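Local coordinates for NIF3-related protein (Bacillus cereus, PDB 2GX8) that is of unknown function but belongs to the NIF3 family, binds a pair of zinc ions and probably carries a regulatory domain, at residues K44-E49 with P155-E160; D51-Q56 with H127-V132; V67-D72 with V88-H93; G135-L140 with K361-G366. One frame throughout, in Å; residues are numbered along the deposited sequence.

Contact 1: residues K44-E49 with P155-E160; sequences KHLAME and PTYAEE
Between H45, L46 and M48 of the loop that follows helix 31-38 and T156, Y157 and E159 of the long strand 150-168 lies a modest surface contact, built on the tyrosine ring. The two backbones run in nearly opposite directions, and it is side chains that span the gap. Y157 has its CG anti to the backbone N (chi1 -178°), which reaches the ring out from the strand to the loop. There L46 crosses it at about a right angle, its methyl CD2 lying 3.5 Å from Y157 CD2. Nearer the phenol end the imidazole of H45 comes in obliquely, with ring centroids 5.2 Å apart and planes inclined by 37°. H45 ND1 is 3.1 Å from Y157 OH. The tyrosine is set in a classic beta bulge, where T156 and Y157 are paired opposite the single residue L267 of strand 262-268; L267 also touches L46 and Y157, so the loop residue packs against both strands. E159 stands beyond the phenol, its OE1 4.2 Å from H45 CE1, while its OE2 accepts a hydrogen bond from the backbone N of S235. At the other end of the contact, M48 bends at its last torsion and brings its CE to 4.1 Å from T156 CG2, the two side chains crossing nearly perpendicularly.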
loop_
_atom_site.group_PDB
_atom_site.type_symbol
_atom_site.label_atom_id
_atom_site.label_comp_id
_atom_site.label_asym_id
_atom_site.label_seq_id
_atom_site.Cartn_x
_atom_site.Cartn_y
_atom_site.Cartn_z
ATOM N N LYS C 44 -22.417 -19.001 4.670
ATOM C CA LYS C 44 -21.549 -17.938 4.124
ATOM C C LYS C 44 -20.244 -17.672 4.891
ATOM O O LYS C 44 -19.319 -17.090 4.337
ATOM C CB LYS C 44 -22.340 -16.630 3.956
ATOM C CG LYS C 44 -23.352 -16.623 2.810
ATOM C CD LYS C 44 -24.228 -15.370 2.884
ATOM C CE LYS C 44 -25.110 -15.239 1.655
ATOM N NZ LYS C 44 -26.231 -14.235 1.818
ATOM N N HIS C 45 -20.166 -18.085 6.155
ATOM C CA HIS C 45 -18.930 -17.929 6.928
ATOM C C HIS C 45 -17.838 -18.924 6.485
ATOM O O HIS C 45 -16.661 -18.754 6.810
ATOM C CB HIS C 45 -19.192 -18.019 8.434
ATOM C CG HIS C 45 -19.893 -19.272 8.867
ATOM N ND1 HIS C 45 -19.231 -20.463 9.086
ATOM C CD2 HIS C 45 -21.191 -19.506 9.173
ATOM C CE1 HIS C 45 -20.093 -21.382 9.485
ATOM N NE2 HIS C 45 -21.291 -20.825 9.550
ATOM N N LEU C 46 -18.242 -19.949 5.734
ATOM C CA LEU C 46 -17.318 -20.945 5.189
ATOM C C LEU C 46 -16.527 -20.403 3.992
ATOM O O LEU C 46 -15.404 -20.867 3.713
ATOM C CB LEU C 46 -18.060 -22.223 4.777
ATOM C CG LEU C 46 -18.741 -23.004 5.891
ATOM C CD1 LEU C 46 -19.262 -24.301 5.356
ATOM C CD2 LEU C 46 -17.759 -23.261 6.985
ATOM N N ALA C 47 -17.131 -19.441 3.285
ATOM C CA ALA C 47 -16.513 -18.755 2.143
ATOM C C ALA C 47 -15.174 -18.112 2.534
ATOM O O ALA C 47 -14.994 -17.644 3.663
ATOM C CB ALA C 47 -17.466 -17.703 1.560
ATOM N N MET C 48 -14.235 -18.090 1.599
ATOM C CA MET C 48 -12.908 -17.565 1.886
ATOM C C MET C 48 -12.770 -16.064 1.693
ATOM O O MET C 48 -13.579 -15.428 1.008
ATOM C CB MET C 48 -11.871 -18.282 1.037
ATOM C CG MET C 48 -11.853 -19.772 1.241
ATOM S SD MET C 48 -10.498 -20.436 0.302
ATOM C CE MET C 48 -9.089 -19.705 1.170
ATOM N N GLU C 49 -11.729 -15.523 2.328
ATOM C CA GLU C 49 -11.357 -14.105 2.269
ATOM C C GLU C 49 -11.443 -13.551 0.832
ATOM O O GLU C 49 -10.835 -14.096 -0.100
ATOM C CB GLU C 49 -9.943 -13.927 2.880
ATOM C CG GLU C 49 -9.266 -12.566 2.647
ATOM C CD GLU C 49 -9.996 -11.402 3.295
ATOM O OE1 GLU C 49 -10.496 -11.564 4.432
ATOM O OE2 GLU C 49 -10.045 -10.320 2.668
ATOM N N PRO C 155 -6.778 -26.933 5.462
ATOM C CA PRO C 155 -7.660 -26.343 6.451
ATOM C C PRO C 155 -7.790 -24.834 6.207
ATOM O O PRO C 155 -6.735 -24.125 6.102
ATOM C CB PRO C 155 -6.907 -26.599 7.764
ATOM C CG PRO C 155 -6.027 -27.776 7.463
ATOM C CD PRO C 155 -5.578 -27.520 6.083
ATOM N N THR C 156 -9.107 -24.366 6.218
ATOM C CA THR C 156 -9.317 -22.935 5.998
ATOM C C THR C 156 -10.242 -22.398 7.057
ATOM O O THR C 156 -10.288 -21.193 7.310
ATOM C CB THR C 156 -9.948 -22.610 4.614
ATOM O OG1 THR C 156 -11.251 -23.204 4.509
ATOM C CG2 THR C 156 -9.056 -23.075 3.463
ATOM N N TYR C 157 -10.977 -23.301 7.694
ATOM C CA TYR C 157 -11.939 -22.893 8.695
ATOM C C TYR C 157 -12.096 -23.911 9.833
ATOM O O TYR C 157 -12.169 -25.113 9.596
ATOM C CB TYR C 157 -13.291 -22.617 8.010
ATOM C CG TYR C 157 -14.368 -22.127 8.945
ATOM C CD1 TYR C 157 -14.470 -20.773 9.274
ATOM C CD2 TYR C 157 -15.281 -23.020 9.515
ATOM C CE1 TYR C 157 -15.454 -20.327 10.149
ATOM C CE2 TYR C 157 -16.268 -22.581 10.392
ATOM C CZ TYR C 157 -16.350 -21.239 10.696
ATOM O OH TYR C 157 -17.325 -20.810 11.569
ATOM N N ALA C 158 -12.129 -23.402 11.061
ATOM C CA ALA C 158 -12.389 -24.187 12.280
ATOM C C ALA C 158 -13.230 -23.282 13.165
ATOM O O ALA C 158 -12.770 -22.225 13.609
ATOM C CB ALA C 158 -11.113 -24.571 12.983
ATOM N N GLU C 159 -14.471 -23.692 13.398
ATOM C CA GLU C 159 -15.420 -22.911 14.170
ATOM C C GLU C 159 -14.882 -22.653 15.583
ATOM O O GLU C 159 -14.285 -23.550 16.184
ATOM C CB GLU C 159 -16.721 -23.717 14.270
ATOM C CG GLU C 159 -17.909 -22.988 14.868
ATOM C CD GLU C 159 -18.898 -22.502 13.847
ATOM O OE1 GLU C 159 -19.511 -23.349 13.157
ATOM O OE2 GLU C 159 -19.103 -21.277 13.769
ATOM N N GLU C 160 -15.033 -21.427 16.093
ATOM C CA GLU C 160 -14.659 -21.127 17.487
ATOM C C GLU C 160 -15.706 -21.803 18.382
ATOM O O GLU C 160 -16.906 -21.781 18.067
ATOM C CB GLU C 160 -14.656 -19.617 17.771
ATOM C CG GLU C 160 -13.597 -18.807 17.028
ATOM C CD GLU C 160 -13.736 -17.290 17.251
ATOM O OE1 GLU C 160 -14.364 -16.873 18.249
ATOM O OE2 GLU C 160 -13.219 -16.508 16.418
#

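Contact 2: residues D51-Q56 with H127-V132; sequences DKIGLQ and HTNVDV. With ZN (zinc ion), chain M.
D51 faces H127 and T128 with its carboxylate, one oxygen for each residue, where the loop leading into strand 54-56 meets the start of helix 128-132. The bond to the ring is a His-carboxylate hydrogen bond: H127 ND1 donates to D51 OD2 at 2.9 Å and 147°, on the syn side of the oxygen. Carboxylate and imidazole planes stand 54° apart, and the donor lies 20° out of the carboxylate plane. The other oxygen accepts twice from T128, which comes from the opposite direction. T128 N lies 2.8 Å from D51 OD1, and T128 OG1 also donates to it, at a very short separation whose exact value is doubtful. Alongside, I53 lays its CG2 methyl 3.4 Å from H127 N, and its CD1 abuts the side-chain amide of N129. The H127 ring, fixed at ND1, meets the zinc ligand H92 edge-to-face. One helical turn further on, the same short helix supplies another ligand of that zinc ion, D131, whose OD1 is 2.3 Å from the metal.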
loop_
_atom_site.group_PDB
_atom_site.type_symbol
_atom_site.label_atom_id
_atom_site.label_comp_id
_atom_site.label_asym_id
_atom_site.label_seq_id
_atom_site.Cartn_x
_atom_site.Cartn_y
_atom_site.Cartn_z
ATOM N N ASP C 51 -13.914 -13.684 -1.315
ATOM C CA ASP C 51 -14.800 -14.430 -2.229
ATOM C C ASP C 51 -16.063 -13.583 -2.450
ATOM O O ASP C 51 -16.424 -12.740 -1.602
ATOM C CB ASP C 51 -15.127 -15.852 -1.696
ATOM C CG ASP C 51 -15.678 -16.818 -2.788
ATOM O OD1 ASP C 51 -16.385 -17.783 -2.422
ATOM O OD2 ASP C 51 -15.418 -16.626 -3.996
ATOM N N LYS C 52 -16.711 -13.808 -3.594
ATOM C CA LYS C 52 -17.893 -13.074 -4.015
ATOM C C LYS C 52 -19.101 -14.019 -4.087
ATOM O O LYS C 52 -19.295 -14.701 -5.087
ATOM C CB LYS C 52 -17.621 -12.467 -5.405
ATOM C CG LYS C 52 -16.281 -11.711 -5.569
ATOM C CD LYS C 52 -16.297 -10.245 -5.105
ATOM C CE LYS C 52 -16.386 -10.017 -3.574
ATOM N NZ LYS C 52 -16.601 -8.567 -3.202
ATOM N N ILE C 53 -19.914 -14.068 -3.033
ATOM C CA ILE C 53 -21.084 -14.963 -3.012
ATOM C C ILE C 53 -22.412 -14.286 -2.591
ATOM O O ILE C 53 -22.425 -13.123 -2.200
ATOM C CB ILE C 53 -20.816 -16.208 -2.145
ATOM C CG1 ILE C 53 -20.830 -15.861 -0.654
ATOM C CG2 ILE C 53 -19.493 -16.897 -2.558
ATOM C CD1 ILE C 53 -20.749 -17.069 0.195
ATOM N N GLY C 54 -23.519 -15.023 -2.691
ATOM C CA GLY C 54 -24.845 -14.490 -2.370
ATOM C C GLY C 54 -25.669 -14.051 -3.589
ATOM O O GLY C 54 -25.379 -14.427 -4.711
ATOM N N LEU C 55 -26.721 -13.274 -3.365
ATOM C CA LEU C 55 -27.534 -12.798 -4.475
ATOM C C LEU C 55 -26.706 -11.822 -5.292
ATOM O O LEU C 55 -26.167 -10.848 -4.754
ATOM C CB LEU C 55 -28.834 -12.121 -3.987
ATOM C CG LEU C 55 -29.833 -11.660 -5.078
ATOM C CD1 LEU C 55 -30.404 -12.856 -5.877
ATOM C CD2 LEU C 55 -30.981 -10.811 -4.485
ATOM N N GLN C 56 -26.583 -12.085 -6.582
ATOM C CA GLN C 56 -25.807 -11.197 -7.424
ATOM C C GLN C 56 -26.682 -10.416 -8.384
ATOM O O GLN C 56 -26.416 -9.238 -8.682
ATOM C CB GLN C 56 -24.738 -11.971 -8.184
ATOM C CG GLN C 56 -23.659 -12.557 -7.271
ATOM C CD GLN C 56 -22.387 -12.830 -8.002
ATOM O OE1 GLN C 56 -22.379 -13.490 -9.042
ATOM N NE2 GLN C 56 -21.282 -12.326 -7.463
ATOM N N HIS C 127 -19.843 -19.945 -4.062
ATOM C CA HIS C 127 -18.511 -20.324 -4.499
ATOM C C HIS C 127 -17.683 -21.115 -3.491
ATOM O O HIS C 127 -17.922 -22.306 -3.334
ATOM C CB HIS C 127 -17.776 -19.133 -5.150
ATOM C CG HIS C 127 -16.525 -19.512 -5.893
ATOM N ND1 HIS C 127 -15.430 -18.672 -5.991
ATOM C CD2 HIS C 127 -16.177 -20.655 -6.532
ATOM C CE1 HIS C 127 -14.469 -19.276 -6.671
ATOM N NE2 HIS C 127 -14.893 -20.484 -7.002
ATOM N N THR C 128 -16.735 -20.492 -2.795
ATOM C CA THR C 128 -15.882 -21.273 -1.892
ATOM C C THR C 128 -16.611 -21.962 -0.757
ATOM O O THR C 128 -16.114 -22.945 -0.217
ATOM C CB THR C 128 -14.672 -20.505 -1.353
ATOM O OG1 THR C 128 -15.115 -19.243 -0.854
ATOM C CG2 THR C 128 -13.613 -20.312 -2.457
ATOM N N ASN C 129 -17.772 -21.457 -0.381
ATOM C CA ASN C 129 -18.545 -22.153 0.654
ATOM C C ASN C 129 -18.974 -23.596 0.240
ATOM O O ASN C 129 -19.174 -24.444 1.095
ATOM C CB ASN C 129 -19.726 -21.297 1.177
ATOM C CG ASN C 129 -20.683 -20.817 0.059
ATOM O OD1 ASN C 129 -21.902 -20.879 0.215
ATOM N ND2 ASN C 129 -20.133 -20.338 -1.055
ATOM N N VAL C 130 -19.092 -23.859 -1.063
ATOM C CA VAL C 130 -19.457 -25.188 -1.587
ATOM C C VAL C 130 -18.180 -26.068 -1.751
ATOM O O VAL C 130 -18.245 -27.296 -1.784
ATOM C CB VAL C 130 -20.315 -25.070 -2.894
ATOM C CG1 VAL C 130 -20.616 -26.425 -3.522
ATOM C CG2 VAL C 130 -21.622 -24.353 -2.595
ATOM N N ASP C 131 -17.021 -25.414 -1.814
ATOM C CA ASP C 131 -15.731 -26.084 -1.906
ATOM C C ASP C 131 -15.316 -26.623 -0.543
ATOM O O ASP C 131 -14.784 -27.730 -0.427
ATOM C CB ASP C 131 -14.672 -25.074 -2.353
ATOM C CG ASP C 131 -14.803 -24.691 -3.804
ATOM O OD1 ASP C 131 -14.474 -25.546 -4.652
ATOM O OD2 ASP C 131 -15.168 -23.528 -4.109
ATOM N N VAL C 132 -15.580 -25.799 0.474
ATOM C CA VAL C 132 -15.224 -26.038 1.880
ATOM C C VAL C 132 -16.174 -26.966 2.638
ATOM O O VAL C 132 -15.739 -27.802 3.416
ATOM C CB VAL C 132 -15.180 -24.671 2.643
ATOM C CG1 VAL C 132 -14.833 -24.864 4.116
ATOM C CG2 VAL C 132 -14.200 -23.700 1.989
HETATM ZN ZN ZN M . -14.938 -24.609 -6.676
#

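Contact 3: residues V67-D72 with V88-H93; sequences VLIALD and VIIAHH. With ZN (zinc ion), chain M; ZN (zinc ion), chain L.
Because D72 and H93 both turn CG beside the backbone N (chi1 -59° and -62°), the carboxylate and imidazole come to lie side by side, just past the C-terminal ends of two parallel strands. These strands, 66-70 and 88-91, are joined by helix 75-84 in a beta-alpha-beta unit. H93 ND1 donates to the syn side of D72 OD1 at 2.6 Å, nearly straight at 170° and in the ring plane. This fixes the ring's rotation and presents NE2 to one zinc ion; D72 itself is positioned through OD2 by T391 and by Y339 of a third subunit. H92 binds the other zinc ion through NE2, at 2.2 Å, and anchors its ND1 on A126 O. Behind the ligands the strands pair regularly, as in L68 N to V88 O at 3.0 Å. L68, A70, I89 and A91 share one sheet face, where L68 and I89 pack on helix 75-84, whereas I69 and I90 face helix 362-377. L71 then wedges between the histidines: its CD1 meets the H92 ring at the edge, 3.5 Å from H92 CD2, and makes a CH-pi contact over the H93 face, 3.8 Å from the ring centroid.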
loop_
_atom_site.group_PDB
_atom_site.type_symbol
_atom_site.label_atom_id
_atom_site.label_comp_id
_atom_site.label_asym_id
_atom_site.label_seq_id
_atom_site.Cartn_x
_atom_site.Cartn_y
_atom_site.Cartn_z
ATOM N N VAL C 67 -36.011 -24.177 -9.690
ATOM C CA VAL C 67 -34.650 -23.639 -9.465
ATOM C C VAL C 67 -33.636 -24.439 -10.296
ATOM O O VAL C 67 -33.812 -25.648 -10.478
ATOM C CB VAL C 67 -34.256 -23.742 -7.964
ATOM C CG1 VAL C 67 -33.027 -22.949 -7.646
ATOM C CG2 VAL C 67 -35.433 -23.243 -7.067
ATOM N N LEU C 68 -32.571 -23.776 -10.782
ATOM C CA LEU C 68 -31.536 -24.452 -11.561
ATOM C C LEU C 68 -30.167 -24.416 -10.861
ATOM O O LEU C 68 -29.698 -23.339 -10.434
ATOM C CB LEU C 68 -31.398 -23.809 -12.953
ATOM C CG LEU C 68 -30.487 -24.461 -14.000
ATOM C CD1 LEU C 68 -31.034 -25.820 -14.428
ATOM C CD2 LEU C 68 -30.329 -23.558 -15.226
ATOM N N ILE C 69 -29.527 -25.577 -10.744
ATOM C CA ILE C 69 -28.199 -25.611 -10.185
ATOM C C ILE C 69 -27.223 -25.598 -11.368
ATOM O O ILE C 69 -27.317 -26.440 -12.275
ATOM C CB ILE C 69 -27.945 -26.852 -9.322
ATOM C CG1 ILE C 69 -29.128 -27.118 -8.374
ATOM C CG2 ILE C 69 -26.694 -26.661 -8.511
ATOM C CD1 ILE C 69 -29.381 -25.967 -7.422
ATOM N N ALA C 70 -26.290 -24.645 -11.348
ATOM C CA ALA C 70 -25.290 -24.517 -12.414
ATOM C C ALA C 70 -23.890 -24.414 -11.860
ATOM O O ALA C 70 -23.713 -24.104 -10.684
ATOM C CB ALA C 70 -25.585 -23.270 -13.277
ATOM N N LEU C 71 -22.901 -24.671 -12.719
ATOM C CA LEU C 71 -21.510 -24.455 -12.367
ATOM C C LEU C 71 -21.146 -23.049 -12.911
ATOM O O LEU C 71 -20.806 -22.134 -12.147
ATOM C CB LEU C 71 -20.618 -25.577 -12.916
ATOM C CG LEU C 71 -19.095 -25.373 -12.825
ATOM C CD1 LEU C 71 -18.658 -25.316 -11.392
ATOM C CD2 LEU C 71 -18.314 -26.455 -13.551
ATOM N N ASP C 72 -21.278 -22.867 -14.224
ATOM C CA ASP C 72 -21.013 -21.605 -14.896
ATOM C C ASP C 72 -22.324 -21.050 -15.422
ATOM O O ASP C 72 -23.118 -21.818 -15.991
ATOM C CB ASP C 72 -20.101 -21.882 -16.083
ATOM C CG ASP C 72 -18.809 -22.522 -15.658
ATOM O OD1 ASP C 72 -18.178 -21.914 -14.772
ATOM O OD2 ASP C 72 -18.412 -23.606 -16.191
ATOM N N VAL C 88 -34.589 -18.685 -10.560
ATOM C CA VAL C 88 -33.443 -18.623 -9.653
ATOM C C VAL C 88 -32.431 -19.653 -10.091
ATOM O O VAL C 88 -32.755 -20.855 -10.189
ATOM C CB VAL C 88 -33.746 -18.963 -8.169
ATOM C CG1 VAL C 88 -32.444 -18.964 -7.360
ATOM C CG2 VAL C 88 -34.760 -17.982 -7.519
ATOM N N ILE C 89 -31.206 -19.187 -10.336
ATOM C CA ILE C 89 -30.112 -20.079 -10.657
ATOM C C ILE C 89 -29.072 -20.058 -9.518
ATOM O O ILE C 89 -28.580 -18.978 -9.120
ATOM C CB ILE C 89 -29.403 -19.680 -11.980
ATOM C CG1 ILE C 89 -30.402 -19.658 -13.155
ATOM C CG2 ILE C 89 -28.283 -20.607 -12.238
ATOM C CD1 ILE C 89 -29.804 -19.200 -14.533
ATOM N N ILE C 90 -28.768 -21.229 -8.965
ATOM C CA ILE C 90 -27.732 -21.308 -7.956
ATOM C C ILE C 90 -26.505 -21.787 -8.677
ATOM O O ILE C 90 -26.449 -22.923 -9.159
ATOM C CB ILE C 90 -28.078 -22.256 -6.813
ATOM C CG1 ILE C 90 -29.213 -21.685 -6.004
ATOM C CG2 ILE C 90 -26.879 -22.426 -5.862
ATOM C CD1 ILE C 90 -29.668 -22.605 -4.929
ATOM N N ALA C 91 -25.510 -20.911 -8.750
ATOM C CA ALA C 91 -24.279 -21.197 -9.473
ATOM C C ALA C 91 -23.086 -21.237 -8.566
ATOM O O ALA C 91 -23.024 -20.466 -7.608
ATOM C CB ALA C 91 -24.056 -20.134 -10.517
ATOM N N HIS C 92 -22.111 -22.082 -8.916
ATOM C CA HIS C 92 -20.918 -22.270 -8.151
ATOM C C HIS C 92 -19.908 -21.180 -8.408
ATOM O O HIS C 92 -19.292 -20.674 -7.463
ATOM C CB HIS C 92 -20.306 -23.623 -8.499
ATOM C CG HIS C 92 -19.093 -23.965 -7.703
ATOM N ND1 HIS C 92 -19.050 -23.850 -6.330
ATOM C CD2 HIS C 92 -17.902 -24.491 -8.073
ATOM C CE1 HIS C 92 -17.869 -24.245 -5.896
ATOM N NE2 HIS C 92 -17.159 -24.646 -6.930
ATOM N N HIS C 93 -19.695 -20.846 -9.686
ATOM C CA HIS C 93 -18.784 -19.762 -10.023
ATOM C C HIS C 93 -19.626 -18.511 -10.166
ATOM O O HIS C 93 -20.593 -18.510 -10.916
ATOM C CB HIS C 93 -18.049 -19.995 -11.326
ATOM C CG HIS C 93 -17.187 -21.193 -11.318
ATOM N ND1 HIS C 93 -17.029 -21.991 -12.423
ATOM C CD2 HIS C 93 -16.440 -21.746 -10.339
ATOM C CE1 HIS C 93 -16.175 -22.960 -12.145
ATOM N NE2 HIS C 93 -15.823 -22.849 -10.877
HETATM ZN ZN ZN M . -14.938 -24.609 -6.676
HETATM ZN ZN ZN L . -14.025 -23.289 -9.590
#

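Contact 4: residues G135-L140 with K361-G366; sequences GGVNDL and KVMKQG
V137 and L140, in the first turn of helix 137-145, meet the opening turn of helix 362-377, the backbones coming as near as 5.4 Å between V137 CA and M363 CA. G136 occupies the N-cap position of the first helix, and its O accepts the helical bond from L140 N. The loop just before is tied to the same turn, since G135 N donates to D139 OD2 at 2.6 Å, on the anti side of that oxygen. No hydrogen bond spans the two segments; apolar groups fill the interface. L140, with CG beside the backbone N (chi1 -69°), extends its forked end over the other helix. Its CD1 rests 3.8 Å from V362 O and 3.9 Å from M363 CA, and both of its methyls lie 4.1 Å from G366 CA, where the glycine lets the leucine reach the backbone. V362 answers with CG2, 3.9 Å from L140 CB. V137 CG2 meets M363 CB at 3.7 Å, after which the methionine bends at chi2 (-80°) and carries its sulfur off toward H92. V137 also touches H92 and E360, so the two helix starts pack directly beside the two-zinc site of this NIF3-family protein, against two of its ligands.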
loop_
_atom_site.group_PDB
_atom_site.type_symbol
_atom_site.label_atom_id
_atom_site.label_comp_id
_atom_site.label_asym_id
_atom_site.label_seq_id
_atom_site.Cartn_x
_atom_site.Cartn_y
_atom_site.Cartn_z
ATOM N N GLY C 135 -19.963 -32.565 2.112
ATOM C CA GLY C 135 -20.934 -32.927 1.074
ATOM C C GLY C 135 -20.752 -32.078 -0.185
ATOM O O GLY C 135 -21.463 -32.253 -1.176
ATOM N N GLY C 136 -19.795 -31.154 -0.149
ATOM C CA GLY C 136 -19.534 -30.268 -1.271
ATOM C C GLY C 136 -18.675 -30.856 -2.385
ATOM O O GLY C 136 -18.432 -32.070 -2.434
ATOM N N VAL C 137 -18.206 -29.967 -3.264
ATOM C CA VAL C 137 -17.414 -30.303 -4.444
ATOM C C VAL C 137 -16.351 -31.373 -4.211
ATOM O O VAL C 137 -16.286 -32.362 -4.947
ATOM C CB VAL C 137 -16.738 -29.027 -5.049
ATOM C CG1 VAL C 137 -15.776 -29.394 -6.161
ATOM C CG2 VAL C 137 -17.769 -28.078 -5.573
ATOM N N ASN C 138 -15.552 -31.170 -3.171
ATOM C CA ASN C 138 -14.421 -32.039 -2.883
ATOM C C ASN C 138 -14.783 -33.400 -2.300
ATOM O O ASN C 138 -14.050 -34.355 -2.515
ATOM C CB ASN C 138 -13.367 -31.276 -2.083
ATOM C CG ASN C 138 -12.720 -30.172 -2.906
ATOM O OD1 ASN C 138 -12.194 -30.417 -3.998
ATOM N ND2 ASN C 138 -12.766 -28.946 -2.397
ATOM N N ASP C 139 -15.902 -33.487 -1.578
ATOM C CA ASP C 139 -16.412 -34.769 -1.079
ATOM C C ASP C 139 -16.981 -35.535 -2.237
ATOM O O ASP C 139 -16.701 -36.737 -2.399
ATOM C CB ASP C 139 -17.486 -34.569 -0.032
ATOM C CG ASP C 139 -16.905 -34.217 1.318
ATOM O OD1 ASP C 139 -15.861 -34.819 1.662
ATOM O OD2 ASP C 139 -17.491 -33.366 2.038
ATOM N N LEU C 140 -17.768 -34.822 -3.047
ATOM C CA LEU C 140 -18.358 -35.366 -4.276
ATOM C C LEU C 140 -17.292 -35.921 -5.217
ATOM O O LEU C 140 -17.510 -36.943 -5.856
ATOM C CB LEU C 140 -19.208 -34.306 -4.996
ATOM C CG LEU C 140 -20.501 -33.911 -4.274
ATOM C CD1 LEU C 140 -21.053 -32.576 -4.755
ATOM C CD2 LEU C 140 -21.551 -35.026 -4.392
ATOM N N LYS C 361 -18.221 -29.915 -12.035
ATOM C CA LYS C 361 -19.576 -30.038 -12.516
ATOM C C LYS C 361 -20.376 -31.060 -11.680
ATOM O O LYS C 361 -21.602 -31.072 -11.735
ATOM C CB LYS C 361 -19.517 -30.459 -13.986
ATOM C CG LYS C 361 -18.938 -31.858 -14.178
ATOM C CD LYS C 361 -18.977 -32.259 -15.617
ATOM C CE LYS C 361 -18.496 -33.696 -15.835
ATOM N NZ LYS C 361 -17.048 -33.822 -15.984
ATOM N N VAL C 362 -19.684 -31.906 -10.900
ATOM C CA VAL C 362 -20.345 -32.954 -10.066
ATOM C C VAL C 362 -21.216 -32.318 -9.015
ATOM O O VAL C 362 -22.089 -32.922 -8.430
ATOM C CB VAL C 362 -19.325 -33.819 -9.333
ATOM C CG1 VAL C 362 -18.644 -34.738 -10.301
ATOM C CG2 VAL C 362 -18.316 -32.932 -8.575
ATOM N N MET C 363 -20.935 -31.056 -8.793
ATOM C CA MET C 363 -21.616 -30.262 -7.818
ATOM C C MET C 363 -23.065 -29.946 -8.201
ATOM O O MET C 363 -23.880 -29.680 -7.338
ATOM C CB MET C 363 -20.715 -29.049 -7.538
ATOM C CG MET C 363 -21.348 -27.770 -7.256
ATOM S SD MET C 363 -21.889 -26.945 -8.763
ATOM C CE MET C 363 -23.197 -26.025 -7.904
ATOM N N LYS C 364 -23.399 -30.018 -9.489
ATOM C CA LYS C 364 -24.772 -29.706 -9.907
ATOM C C LYS C 364 -25.748 -30.771 -9.467
ATOM O O LYS C 364 -26.760 -30.448 -8.870
ATOM C CB LYS C 364 -24.910 -29.584 -11.409
ATOM C CG LYS C 364 -23.916 -28.735 -12.126
ATOM C CD LYS C 364 -24.319 -28.860 -13.563
ATOM C CE LYS C 364 -23.157 -28.989 -14.441
ATOM N NZ LYS C 364 -23.621 -29.323 -15.796
ATOM N N GLN C 365 -25.461 -32.025 -9.805
ATOM C CA GLN C 365 -26.333 -33.145 -9.442
ATOM C C GLN C 365 -26.285 -33.345 -7.934
ATOM O O GLN C 365 -27.272 -33.763 -7.336
ATOM C CB GLN C 365 -25.879 -34.441 -10.124
ATOM C CG GLN C 365 -25.911 -34.464 -11.662
ATOM C CD GLN C 365 -27.154 -35.105 -12.243
ATOM O OE1 GLN C 365 -27.618 -34.718 -13.324
ATOM N NE2 GLN C 365 -27.687 -36.106 -11.545
ATOM N N GLY C 366 -25.133 -33.039 -7.334
ATOM C CA GLY C 366 -24.938 -33.166 -5.887
ATOM C C GLY C 366 -25.777 -32.201 -5.077
ATOM O O GLY C 366 -26.506 -32.610 -4.159
#

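How the contacts relate
Contacts 2, 3 and 4 gather round the paired zinc ions, while contact 1 lies farther out, its centre about 22 Å from that of contact 3. H92 and D131 bring contacts 3 and 2 to one zinc ion, and E360, immediately before 361-366, bridges it to the ion held by H93 and H357. Contact 1 is tied to contact 2: M48 N probably bonds to T128 OG1 at 2.9 Å, the hydroxyl that also engages D51. Contacts 2 and 4 are joined by a probable bond of 3.1 Å between V130 O and V137 N. Contacts 3 and 4 meet where M363 SD lies 3.7 Å from CB of the zinc ligand H92.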